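Putative hydantoin racemase (Klebsiella pneumoniae subsp. pneumoniae, PDB 3QVL) probably racemises allantoin and related 5-monosubstituted hydantoins, as a member of the HyuE family of Asp/Glu/hydantoin racemases. Local coordinates at residues 97-100 with 101-105; 148-151 with 152-155; 163-166 with 167-170; 207-210 with 211-214. One frame throughout, in Å; residues are numbered along the deposited sequence.

Overall arrangement
From the N terminus, contact 1 comes first, on helix 97-108. Contact 2 is a turn in the loop between strand 138-143 and helix 157-172. Contact 3 lies along helix 157-172 and packs on strands 138-143 and 177-180 and on helix 189-196. Contact 4 is on helix 203-216, the last helix. Each contact is local and bridges no long loop, so the four follow in series and none nests or crosses. Contacts 1 and 4 touch: Ala100 packs on Ala207 and Met104 on Met210, and both meet a second subunit. Contact 2 lines the ligand pocket through Val148. Contacts 2 and 4 lie on opposite sides of the chain's centre.

Contact 1. Residues 97-100 with 101-105; sequences IAEA and AMHMA
Glu99 O is gripped by two donors of His103. The backbone N of His103 makes the ordinary helical bond to Glu99 O, at 3.0 Å. His103 ND1 reaches the same Glu99 O at 2.7 Å. The ring bond is bent. ND1 comes from above the carbonyl plane, 48° out of it. The ND1 bond fixes the rotation of the imidazole against its own helix; NE2 bonds Thr106 OG1 of the second subunit. Glu99 CG lies anti to the backbone N (chi1 177°). This carries the chain past the ring, where Glu99 CG meets His103 CE1 at 3.7 Å. Carboxylate and ring planes are 77° apart. The Glu99 carboxylate turns to other partners, a salt bridge with Arg87 and the backbone N of Gly96. Further round the helix, Met102 runs extended and brings Met102 CE to 4.4 Å from Ala98 CB. The contact is buried and forms the first turns of helix 97-108, which follows strand 94-96. Ala100 and Met104 pack on helix 203-216, Ala98 and Met102 on helix 122-132. Met102 also reaches strand 112-116.

Contact 2. Residues 148-151 with 152-155; sequences VLAL and EDGS. With 5HY ([(4R)-2,5-dioxoimidazolidin-4-yl]acetic acid), chain C.
Asp153 CG sits between its backbone N and carbonyl carbon (chi1 75°), and this brings the carboxylate back against Ala150. Asp153 OD1 comes to 4.0 Å from Ala150 CB. Asp153 OD2 lies 2.9 Å from Ala150 O. Both are acceptors, so that approach is not a hydrogen bond. OD2 finds its donors in Ser155 instead. Ser155 N bonds Asp153 OD2 at 3.0 Å, from above the carboxylate plane. Ser155 OG gives a second bond to Asp153 OD2 at 2.8 Å, on the syn side and from the same face. Two bonds from one residue thus hold the carboxylate oxygen.

The backbone turns tightly here. Glu152 N bonds Leu149 O at 2.9 Å, while Asp153 N makes a weak bond to Ala150 O. A water bridges the turn, donating to Leu151 O and accepting from Gly154 N. Glu152 bends at chi2 (-73°), and Glu152 OE2 bonds Thr18 OG1 of helix 13-26.

At the start of the segment, Val148 faces the bound hydantoin acetate. Val148 CG1 lies 3.3 Å from OD2 of the ligand, and Val148 CG2 3.5 Å from its carboxylate carbon CG. The arrangement is a 3-10 turn running into an Asx turn at Asp153, with Val148 forming an apolar part of the racemase's ligand pocket.

Contact 3. Residues 163-166 with 167-170; sequences RERC and IRAL
Residues 163-166 and 167-170 are successive turns of one alpha helix, joined by four i+4 to i backbone bonds. Ile167 N reaches Arg163 O and Arg168 N reaches Glu164 O, both at 3.1 Å. Ala169 N bonds Arg165 O at 2.9 Å, and Leu170 N bonds Cys166 O.

Arg163 and Ile167 run side by side and point the same way. Arg163 is extended from CG to NE, with CG anti to the backbone N (chi1 -178°). This brings its guanidinium over the end of Ile167; Ile167 CD1 sits over the centre of one face, 3.9 Å above the plane. Salt bridges to Glu195 and Glu160 hold this guanidinium.

Helix 157-172 forms a beta-alpha-beta crossover between parallel strands 138-143 and 177-180, which have strand 112-116 between them. Cys166 and Ala169 pack on Ile178 of strand 177-180, and Arg165 and Ala169 on His142 of strand 138-143. Cys166, Ile167 and Leu170 also meet Leu196 of helix 189-196.

Arg165 and Arg168 bring like charges together. Arg165 bends at chi2 and chi3, which carries its NH2 over one face of the Arg168 guanidinium, toward the rim. The two planes are 33° apart. Arg165 NH2 and Arg168 NH2, both donors, are 3.0 Å apart without a hydrogen bond. The pairing probably costs some charge repulsion. The salt bridge from Arg168 NH1 to Glu172 OE1 may offset part of it. Ala169 N lies at the edge of the Arg165 guanidinium, in its plane, 3.5 Å from Arg165 NH1. Leu170 O accepts a hydrogen bond from His224 NE2 of a second subunit.

Contact 4. Residues 207-210 with 211-214; sequences AVKM and VESL
The Glu212 carboxylate receives Lys209 NZ at its OE1, on the syn lone pair. The distance from Lys209 NZ to Glu212 OE1 is 2.7 Å, and the pair forms a salt bridge. The carboxylate's other oxygen, OE2, takes hydrogen bonds from Thr31 OG1 and Ala28 N. The second flat group is the Lys209 peptide carbonyl. Ser213 N and Ser213 OG reach Lys209 O from opposite faces of its plane, the backbone N at 2.9 Å and the hydroxyl at 2.7 Å.

Lys209 bends at chi2 and chi3 (-46° and -75°). The bends turn the chain toward Glu212, and Lys209 CE passes 3.2 Å from Glu212 OE1. Glu212 is extended beyond CG and crosses the lysine chain at a slant. Glu212 CD lies 4.2 Å from Val208 CG1. The Ser213 hydroxyl stands anti to its carbonyl carbon (chi1 -64°), which turns it toward the preceding turn of the helix.

Val211 packs on Ile4 and Ile95 of the parallel sheet, and Met210 meets Met104 of helix 97-108. Met210 and Ser213 also face a second subunit, where Met210 packs on its counterpart.

Lys209 NZ has a further acceptor in Val26 O. The pairing with opposite charge and with further donors and acceptors probably favours the charged forms of both groups. These bonds tie helix 203-216 to the end of helix 13-26, the loop after it and the start of strand 31-36.

Contact 1. Residues 97-100 with 101-105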
ATOM      1  N   ILE A  97       3.546  -5.954  23.680  1.00 13.43           N
ATOM      2  CA  ILE A  97       5.005  -6.073  23.591  1.00 13.47           C
ATOM      3  C   ILE A  97       5.533  -6.091  22.153  1.00 13.54           C
ATOM      4  O   ILE A  97       6.633  -5.605  21.895  1.00 13.55           O
ATOM      5  CB  ILE A  97       5.585  -7.251  24.425  1.00 13.48           C
ATOM      6  CG1 ILE A  97       5.072  -8.607  23.929  1.00 13.51           C
ATOM      7  CG2 ILE A  97       5.303  -7.034  25.910  1.00 13.40           C
ATOM      8  CD1 ILE A  97       5.999  -9.765  24.264  1.00 13.65           C
ATOM      9  N   ALA A  98       4.751  -6.642  21.227  1.00 13.57           N
ATOM     10  CA  ALA A  98       5.092  -6.575  19.807  1.00 13.70           C
ATOM     11  C   ALA A  98       5.038  -5.124  19.346  1.00 13.79           C
ATOM     12  O   ALA A  98       5.962  -4.635  18.696  1.00 13.76           O
ATOM     13  CB  ALA A  98       4.152  -7.432  18.983  1.00 13.63           C
ATOM     14  N   GLU A  99       3.949  -4.450  19.712  1.00 13.94           N
ATOM     15  CA  GLU A  99       3.746  -3.032  19.439  1.00 14.19           C
ATOM     16  C   GLU A  99       4.933  -2.195  19.921  1.00 14.25           C
ATOM     17  O   GLU A  99       5.522  -1.442  19.144  1.00 14.15           O
ATOM     18  CB  GLU A  99       2.447  -2.565  20.106  1.00 14.24           C
ATOM     19  CG  GLU A  99       2.129  -1.081  19.958  1.00 14.66           C
ATOM     20  CD  GLU A  99       0.964  -0.642  20.830  1.00 15.03           C
ATOM     21  OE1 GLU A  99       0.776  -1.213  21.928  1.00 14.98           O
ATOM     22  OE2 GLU A  99       0.232   0.282  20.420  1.00 15.25           O
ATOM     23  N   ALA A 100       5.283  -2.353  21.195  1.00 14.34           N
ATOM     24  CA  ALA A 100       6.355  -1.576  21.817  1.00 14.54           C
ATOM     25  C   ALA A 100       7.728  -1.847  21.203  1.00 14.71           C
ATOM     26  O   ALA A 100       8.492  -0.911  20.963  1.00 14.65           O
ATOM     27  CB  ALA A 100       6.384  -1.822  23.312  1.00 14.53           C
ATOM     28  N   ALA A 101       8.030  -3.120  20.949  1.00 14.90           N
ATOM     29  CA  ALA A 101       9.315  -3.517  20.367  1.00 15.21           C
ATOM     30  C   ALA A 101       9.501  -2.962  18.956  1.00 15.48           C
ATOM     31  O   ALA A 101      10.584  -2.480  18.614  1.00 15.44           O
ATOM     32  CB  ALA A 101       9.464  -5.030  20.367  1.00 15.19           C
ATOM     33  N   MET A 102       8.443  -3.031  18.151  1.00 15.84           N
ATOM     34  CA  MET A 102       8.455  -2.496  16.789  1.00 16.33           C
ATOM     35  C   MET A 102       8.596  -0.976  16.789  1.00 16.52           C
ATOM     36  O   MET A 102       9.355  -0.421  15.992  1.00 16.57           O
ATOM     37  CB  MET A 102       7.190  -2.907  16.031  1.00 16.39           C
ATOM     38  CG  MET A 102       7.101  -4.387  15.694  1.00 16.89           C
ATOM     39  SD  MET A 102       5.490  -4.818  15.012  1.00 18.08           S
ATOM     40  CE  MET A 102       5.619  -6.602  14.931  1.00 17.69           C
ATOM     41  N   HIS A 103       7.862  -0.314  17.686  1.00 16.82           N
ATOM     42  CA  HIS A 103       7.941   1.139  17.855  1.00 17.17           C
ATOM     43  C   HIS A 103       9.360   1.595  18.198  1.00 17.24           C
ATOM     44  O   HIS A 103       9.867   2.550  17.604  1.00 17.24           O
ATOM     45  CB  HIS A 103       6.956   1.618  18.930  1.00 17.28           C
ATOM     46  CG  HIS A 103       5.574   1.880  18.416  1.00 17.82           C
ATOM     47  ND1 HIS A 103       4.691   0.870  18.097  1.00 18.45           N
ATOM     48  CD2 HIS A 103       4.915   3.039  18.182  1.00 18.25           C
ATOM     49  CE1 HIS A 103       3.554   1.397  17.678  1.00 18.62           C
ATOM     50  NE2 HIS A 103       3.665   2.713  17.718  1.00 18.61           N
ATOM     51  N   MET A 104       9.994   0.901  19.145  1.00 17.31           N
ATOM     52  CA  MET A 104      11.366   1.211  19.559  1.00 17.45           C
ATOM     53  C   MET A 104      12.377   0.963  18.445  1.00 17.19           C
ATOM     54  O   MET A 104      13.335   1.724  18.292  1.00 17.12           O
ATOM     55  CB  MET A 104      11.766   0.406  20.802  1.00 17.69           C
ATOM     56  CG  MET A 104      11.009   0.746  22.084  1.00 18.87           C
ATOM     57  SD  MET A 104      11.200   2.441  22.669  1.00 21.83           S
ATOM     58  CE  MET A 104       9.829   3.241  21.838  1.00 20.95           C
ATOM     59  N   ALA A 105      12.154  -0.101  17.675  1.00 16.93           N
ATOM     60  CA  ALA A 105      13.054  -0.491  16.588  1.00 16.68           C
ATOM     61  C   ALA A 105      13.189   0.585  15.516  1.00 16.53           C
ATOM     62  O   ALA A 105      14.283   0.810  14.995  1.00 16.50           O
ATOM     63  CB  ALA A 105      12.601  -1.804  15.969  1.00 16.68           C
TER

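Contact 2. Residues 148-151 with 152-155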
ATOM      1  N   VAL A 148       7.303 -22.778  21.853  1.00 17.44           N
ATOM      2  CA  VAL A 148       7.447 -21.562  22.657  1.00 17.44           C
ATOM      3  C   VAL A 148       8.086 -21.836  24.025  1.00 17.50           C
ATOM      4  O   VAL A 148       8.979 -21.104  24.461  1.00 17.39           O
ATOM      5  CB  VAL A 148       6.082 -20.834  22.810  1.00 17.42           C
ATOM      6  CG1 VAL A 148       6.118 -19.805  23.930  1.00 17.39           C
ATOM      7  CG2 VAL A 148       5.689 -20.174  21.495  1.00 17.41           C
ATOM      8  N   LEU A 149       7.648 -22.911  24.677  1.00 17.59           N
ATOM      9  CA  LEU A 149       8.109 -23.246  26.025  1.00 17.73           C
ATOM     10  C   LEU A 149       9.531 -23.818  26.092  1.00 17.89           C
ATOM     11  O   LEU A 149      10.058 -24.038  27.186  1.00 17.90           O
ATOM     12  CB  LEU A 149       7.110 -24.178  26.723  1.00 17.67           C
ATOM     13  CG  LEU A 149       5.733 -23.577  27.032  1.00 17.57           C
ATOM     14  CD1 LEU A 149       4.775 -24.641  27.530  1.00 17.54           C
ATOM     15  CD2 LEU A 149       5.832 -22.430  28.035  1.00 17.46           C
ATOM     16  N   ALA A 150      10.149 -24.041  24.932  1.00 18.08           N
ATOM     17  CA  ALA A 150      11.550 -24.470  24.866  1.00 18.34           C
ATOM     18  C   ALA A 150      12.485 -23.424  25.476  1.00 18.51           C
ATOM     19  O   ALA A 150      13.578 -23.755  25.938  1.00 18.51           O
ATOM     20  CB  ALA A 150      11.958 -24.777  23.431  1.00 18.33           C
ATOM     21  N   LEU A 151      12.044 -22.168  25.477  1.00 18.78           N
ATOM     22  CA  LEU A 151      12.783 -21.073  26.107  1.00 19.09           C
ATOM     23  C   LEU A 151      12.841 -21.218  27.629  1.00 19.39           C
ATOM     24  O   LEU A 151      13.679 -20.594  28.286  1.00 19.36           O
ATOM     25  CB  LEU A 151      12.164 -19.723  25.730  1.00 19.09           C
ATOM     26  CG  LEU A 151      12.385 -19.219  24.299  1.00 19.12           C
ATOM     27  CD1 LEU A 151      11.286 -18.251  23.897  1.00 19.09           C
ATOM     28  CD2 LEU A 151      13.758 -18.573  24.142  1.00 19.10           C
ATOM     29  N   GLU A 152      11.954 -22.047  28.177  1.00 19.72           N
ATOM     30  CA  GLU A 152      11.863 -22.252  29.623  1.00 20.17           C
ATOM     31  C   GLU A 152      12.254 -23.667  30.065  1.00 20.46           C
ATOM     32  O   GLU A 152      12.076 -24.022  31.235  1.00 20.54           O
ATOM     33  CB  GLU A 152      10.446 -21.927  30.120  1.00 20.13           C
ATOM     34  CG  GLU A 152       9.961 -20.504  29.832  1.00 20.31           C
ATOM     35  CD  GLU A 152      10.629 -19.441  30.696  1.00 20.55           C
ATOM     36  OE1 GLU A 152      11.298 -19.789  31.694  1.00 20.70           O
ATOM     37  OE2 GLU A 152      10.476 -18.246  30.372  1.00 20.99           O
ATOM     38  N   ASP A 153      12.793 -24.468  29.146  1.00 20.84           N
ATOM     39  CA  ASP A 153      13.100 -25.873  29.451  1.00 21.20           C
ATOM     40  C   ASP A 153      14.481 -26.120  30.069  1.00 21.41           C
ATOM     41  O   ASP A 153      14.837 -27.260  30.379  1.00 21.48           O
ATOM     42  CB  ASP A 153      12.841 -26.790  28.238  1.00 21.21           C
ATOM     43  CG  ASP A 153      13.899 -26.670  27.144  1.00 21.39           C
ATOM     44  OD1 ASP A 153      13.700 -27.290  26.078  1.00 21.66           O
ATOM     45  OD2 ASP A 153      14.923 -25.976  27.331  1.00 21.53           O
ATOM     46  N   GLY A 154      15.251 -25.045  30.237  1.00 21.60           N
ATOM     47  CA  GLY A 154      16.531 -25.093  30.945  1.00 21.88           C
ATOM     48  C   GLY A 154      17.729 -25.601  30.162  1.00 22.06           C
ATOM     49  O   GLY A 154      18.856 -25.556  30.658  1.00 22.14           O
ATOM     50  N   SER A 155      17.493 -26.082  28.942  1.00 22.22           N
ATOM     51  CA  SER A 155      18.552 -26.663  28.114  1.00 22.36           C
ATOM     52  C   SER A 155      19.492 -25.612  27.526  1.00 22.40           C
ATOM     53  O   SER A 155      20.664 -25.895  27.269  1.00 22.47           O
ATOM     54  CB  SER A 155      17.951 -27.513  26.990  1.00 22.39           C
ATOM     55  OG  SER A 155      17.281 -26.706  26.035  1.00 22.57           O
TER
HETATM   56  C   5HY C   1       4.732 -15.070  23.236  1.00 19.01           C
HETATM   57  N   5HY C   1       3.530 -16.871  22.457  1.00 19.03           N
HETATM   58  O   5HY C   1       5.380 -14.029  23.328  1.00 18.88           O
HETATM   59  CA  5HY C   1       4.163 -15.648  21.947  1.00 19.06           C
HETATM   60  CB  5HY C   1       5.251 -15.947  20.892  1.00 19.13           C
HETATM   61  CG  5HY C   1       6.481 -16.727  21.384  1.00 19.38           C
HETATM   62  OAB 5HY C   1       3.243 -17.787  24.503  1.00 18.91           O
HETATM   63  NAF 5HY C   1       4.393 -15.855  24.256  1.00 18.97           N
HETATM   64  CAI 5HY C   1       3.688 -16.891  23.785  1.00 19.04           C
HETATM   65  OD1 5HY C   1       7.250 -17.156  20.499  1.00 19.89           O
HETATM   66  OD2 5HY C   1       6.648 -16.871  22.614  1.00 19.85           O
HETATM   67  O   HOH W   1      15.294 -22.125  29.959  1.00 24.07           O

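Contact 3. Residues 163-166 with 167-170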
ATOM      1  N   ARG A 163      20.472 -16.531  19.402  1.00 22.14           N
ATOM      2  CA  ARG A 163      21.757 -15.866  19.187  1.00 22.38           C
ATOM      3  C   ARG A 163      22.285 -16.095  17.769  1.00 22.38           C
ATOM      4  O   ARG A 163      22.642 -15.141  17.076  1.00 22.30           O
ATOM      5  CB  ARG A 163      22.777 -16.344  20.228  1.00 22.46           C
ATOM      6  CG  ARG A 163      24.141 -15.677  20.139  1.00 23.13           C
ATOM      7  CD  ARG A 163      25.140 -16.360  21.058  1.00 24.33           C
ATOM      8  NE  ARG A 163      26.520 -16.047  20.694  1.00 25.65           N
ATOM      9  CZ  ARG A 163      27.258 -16.754  19.841  1.00 26.11           C
ATOM     10  NH1 ARG A 163      26.759 -17.832  19.246  1.00 26.62           N
ATOM     11  NH2 ARG A 163      28.504 -16.381  19.579  1.00 26.57           N
ATOM     12  N   GLU A 164      22.316 -17.360  17.345  1.00 22.46           N
ATOM     13  CA  GLU A 164      22.796 -17.738  16.013  1.00 22.60           C
ATOM     14  C   GLU A 164      21.945 -17.137  14.897  1.00 22.51           C
ATOM     15  O   GLU A 164      22.474 -16.696  13.873  1.00 22.49           O
ATOM     16  CB  GLU A 164      22.846 -19.262  15.871  1.00 22.72           C
ATOM     17  CG  GLU A 164      23.957 -19.934  16.674  1.00 23.47           C
ATOM     18  CD  GLU A 164      23.897 -21.454  16.622  1.00 24.48           C
ATOM     19  OE1 GLU A 164      23.127 -22.008  15.807  1.00 25.30           O
ATOM     20  OE2 GLU A 164      24.630 -22.100  17.402  1.00 25.19           O
ATOM     21  N   ARG A 165      20.630 -17.124  15.102  1.00 22.39           N
ATOM     22  CA  ARG A 165      19.700 -16.535  14.143  1.00 22.36           C
ATOM     23  C   ARG A 165      19.810 -15.014  14.056  1.00 22.19           C
ATOM     24  O   ARG A 165      19.619 -14.441  12.982  1.00 22.15           O
ATOM     25  CB  ARG A 165      18.263 -16.963  14.445  1.00 22.44           C
ATOM     26  CG  ARG A 165      17.633 -17.762  13.323  1.00 22.98           C
ATOM     27  CD  ARG A 165      16.875 -16.829  12.407  1.00 23.62           C
ATOM     28  NE  ARG A 165      16.934 -17.210  10.997  1.00 24.16           N
ATOM     29  CZ  ARG A 165      17.627 -16.551  10.071  1.00 24.26           C
ATOM     30  NH1 ARG A 165      18.336 -15.476  10.395  1.00 24.12           N
ATOM     31  NH2 ARG A 165      17.609 -16.965   8.814  1.00 24.58           N
ATOM     32  N   CYS A 166      20.120 -14.375  15.182  1.00 22.04           N
ATOM     33  CA  CYS A 166      20.361 -12.932  15.219  1.00 21.97           C
ATOM     34  C   CYS A 166      21.614 -12.556  14.429  1.00 21.98           C
ATOM     35  O   CYS A 166      21.599 -11.594  13.659  1.00 21.88           O
ATOM     36  CB  CYS A 166      20.482 -12.439  16.662  1.00 21.94           C
ATOM     37  SG  CYS A 166      18.927 -12.384  17.575  1.00 21.80           S
ATOM     38  N   ILE A 167      22.685 -13.325  14.623  1.00 21.99           N
ATOM     39  CA  ILE A 167      23.947 -13.132  13.899  1.00 22.10           C
ATOM     40  C   ILE A 167      23.738 -13.279  12.391  1.00 22.18           C
ATOM     41  O   ILE A 167      24.229 -12.462  11.606  1.00 22.15           O
ATOM     42  CB  ILE A 167      25.051 -14.116  14.390  1.00 22.08           C
ATOM     43  CG1 ILE A 167      25.395 -13.846  15.859  1.00 22.07           C
ATOM     44  CG2 ILE A 167      26.314 -13.999  13.526  1.00 22.09           C
ATOM     45  CD1 ILE A 167      26.148 -14.974  16.551  1.00 22.18           C
ATOM     46  N   ARG A 168      22.999 -14.315  11.997  1.00 22.26           N
ATOM     47  CA  ARG A 168      22.714 -14.576  10.590  1.00 22.44           C
ATOM     48  C   ARG A 168      21.808 -13.505   9.978  1.00 22.35           C
ATOM     49  O   ARG A 168      21.981 -13.134   8.814  1.00 22.28           O
ATOM     50  CB  ARG A 168      22.110 -15.972  10.405  1.00 22.55           C
ATOM     51  CG  ARG A 168      22.165 -16.472   8.973  1.00 23.27           C
ATOM     52  CD  ARG A 168      22.261 -17.988   8.899  1.00 24.54           C
ATOM     53  NE  ARG A 168      20.957 -18.644   8.973  1.00 25.56           N
ATOM     54  CZ  ARG A 168      20.160 -18.864   7.930  1.00 26.02           C
ATOM     55  NH1 ARG A 168      20.514 -18.469   6.712  1.00 26.34           N
ATOM     56  NH2 ARG A 168      18.999 -19.479   8.104  1.00 26.32           N
ATOM     57  N   ALA A 169      20.856 -13.011  10.769  1.00 22.29           N
ATOM     58  CA  ALA A 169      19.951 -11.944  10.339  1.00 22.28           C
ATOM     59  C   ALA A 169      20.703 -10.648  10.039  1.00 22.26           C
ATOM     60  O   ALA A 169      20.447  -9.998   9.025  1.00 22.23           O
ATOM     61  CB  ALA A 169      18.873 -11.705  11.389  1.00 22.28           C
ATOM     62  N   LEU A 170      21.637 -10.289  10.916  1.00 22.25           N
ATOM     63  CA  LEU A 170      22.428  -9.065  10.762  1.00 22.29           C
ATOM     64  C   LEU A 170      23.391  -9.127   9.576  1.00 22.24           C
ATOM     65  O   LEU A 170      23.796  -8.093   9.044  1.00 22.28           O
ATOM     66  CB  LEU A 170      23.198  -8.753  12.050  1.00 22.33           C
ATOM     67  CG  LEU A 170      22.387  -8.422  13.307  1.00 22.45           C
ATOM     68  CD1 LEU A 170      23.271  -8.523  14.540  1.00 22.59           C
ATOM     69  CD2 LEU A 170      21.726  -7.047  13.213  1.00 22.63           C
TER

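Contact 4. Residues 207-210 with 211-214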
ATOM      1  N   ALA A 207       7.593  -1.929  26.544  1.00 13.53           N
ATOM      2  CA  ALA A 207       6.197  -1.626  26.868  1.00 13.60           C
ATOM      3  C   ALA A 207       6.060  -0.977  28.241  1.00 13.65           C
ATOM      4  O   ALA A 207       5.246  -0.070  28.421  1.00 13.56           O
ATOM      5  CB  ALA A 207       5.339  -2.878  26.777  1.00 13.57           C
ATOM      6  N   VAL A 208       6.861  -1.445  29.197  1.00 13.76           N
ATOM      7  CA  VAL A 208       6.914  -0.853  30.537  1.00 13.98           C
ATOM      8  C   VAL A 208       7.285   0.628  30.444  1.00 14.13           C
ATOM      9  O   VAL A 208       6.649   1.475  31.076  1.00 14.11           O
ATOM     10  CB  VAL A 208       7.896  -1.622  31.466  1.00 14.00           C
ATOM     11  CG1 VAL A 208       8.170  -0.847  32.755  1.00 14.02           C
ATOM     12  CG2 VAL A 208       7.344  -3.003  31.790  1.00 14.04           C
ATOM     13  N   LYS A 209       8.297   0.932  29.632  1.00 14.34           N
ATOM     14  CA  LYS A 209       8.747   2.310  29.440  1.00 14.57           C
ATOM     15  C   LYS A 209       7.701   3.168  28.728  1.00 14.68           C
ATOM     16  O   LYS A 209       7.599   4.366  28.995  1.00 14.68           O
ATOM     17  CB  LYS A 209      10.083   2.362  28.686  1.00 14.58           C
ATOM     18  CG  LYS A 209      11.239   1.560  29.312  1.00 14.84           C
ATOM     19  CD  LYS A 209      11.388   1.758  30.823  1.00 15.28           C
ATOM     20  CE  LYS A 209      12.004   3.100  31.180  1.00 15.33           C
ATOM     21  NZ  LYS A 209      12.116   3.257  32.660  1.00 15.64           N
ATOM     22  N   MET A 210       6.927   2.551  27.834  1.00 14.84           N
ATOM     23  CA  MET A 210       5.847   3.250  27.132  1.00 15.05           C
ATOM     24  C   MET A 210       4.712   3.630  28.078  1.00 15.11           C
ATOM     25  O   MET A 210       4.188   4.744  28.006  1.00 15.07           O
ATOM     26  CB  MET A 210       5.313   2.423  25.955  1.00 15.12           C
ATOM     27  CG  MET A 210       6.283   2.244  24.785  1.00 15.53           C
ATOM     28  SD  MET A 210       7.025   3.770  24.155  1.00 16.73           S
ATOM     29  CE  MET A 210       8.558   3.811  25.089  1.00 16.52           C
ATOM     30  N   VAL A 211       4.343   2.703  28.961  1.00 15.18           N
ATOM     31  CA  VAL A 211       3.325   2.962  29.981  1.00 15.29           C
ATOM     32  C   VAL A 211       3.780   4.091  30.909  1.00 15.37           C
ATOM     33  O   VAL A 211       3.028   5.036  31.151  1.00 15.37           O
ATOM     34  CB  VAL A 211       2.974   1.688  30.798  1.00 15.25           C
ATOM     35  CG1 VAL A 211       2.006   2.021  31.926  1.00 15.33           C
ATOM     36  CG2 VAL A 211       2.372   0.619  29.898  1.00 15.29           C
ATOM     37  N   GLU A 212       5.014   3.992  31.404  1.00 15.50           N
ATOM     38  CA  GLU A 212       5.607   5.029  32.255  1.00 15.66           C
ATOM     39  C   GLU A 212       5.610   6.392  31.568  1.00 15.69           C
ATOM     40  O   GLU A 212       5.303   7.408  32.196  1.00 15.69           O
ATOM     41  CB  GLU A 212       7.036   4.655  32.652  1.00 15.74           C
ATOM     42  CG  GLU A 212       7.135   3.580  33.723  1.00 16.05           C
ATOM     43  CD  GLU A 212       8.565   3.149  33.995  1.00 16.60           C
ATOM     44  OE1 GLU A 212       9.428   3.341  33.115  1.00 17.01           O
ATOM     45  OE2 GLU A 212       8.828   2.615  35.090  1.00 16.78           O
ATOM     46  N   SER A 213       5.956   6.400  30.282  1.00 15.70           N
ATOM     47  CA  SER A 213       5.984   7.624  29.483  1.00 15.76           C
ATOM     48  C   SER A 213       4.600   8.255  29.353  1.00 15.83           C
ATOM     49  O   SER A 213       4.441   9.453  29.585  1.00 15.79           O
ATOM     50  CB  SER A 213       6.576   7.350  28.099  1.00 15.73           C
ATOM     51  OG  SER A 213       7.932   6.954  28.199  1.00 15.56           O
ATOM     52  N   LEU A 214       3.606   7.442  28.997  1.00 15.95           N
ATOM     53  CA  LEU A 214       2.230   7.918  28.838  1.00 16.08           C
ATOM     54  C   LEU A 214       1.644   8.456  30.145  1.00 16.25           C
ATOM     55  O   LEU A 214       0.947   9.473  30.143  1.00 16.21           O
ATOM     56  CB  LEU A 214       1.336   6.822  28.246  1.00 16.03           C
ATOM     57  CG  LEU A 214       1.550   6.491  26.762  1.00 16.02           C
ATOM     58  CD1 LEU A 214       0.935   5.146  26.410  1.00 15.94           C
ATOM     59  CD2 LEU A 214       1.006   7.589  25.851  1.00 15.79           C
TER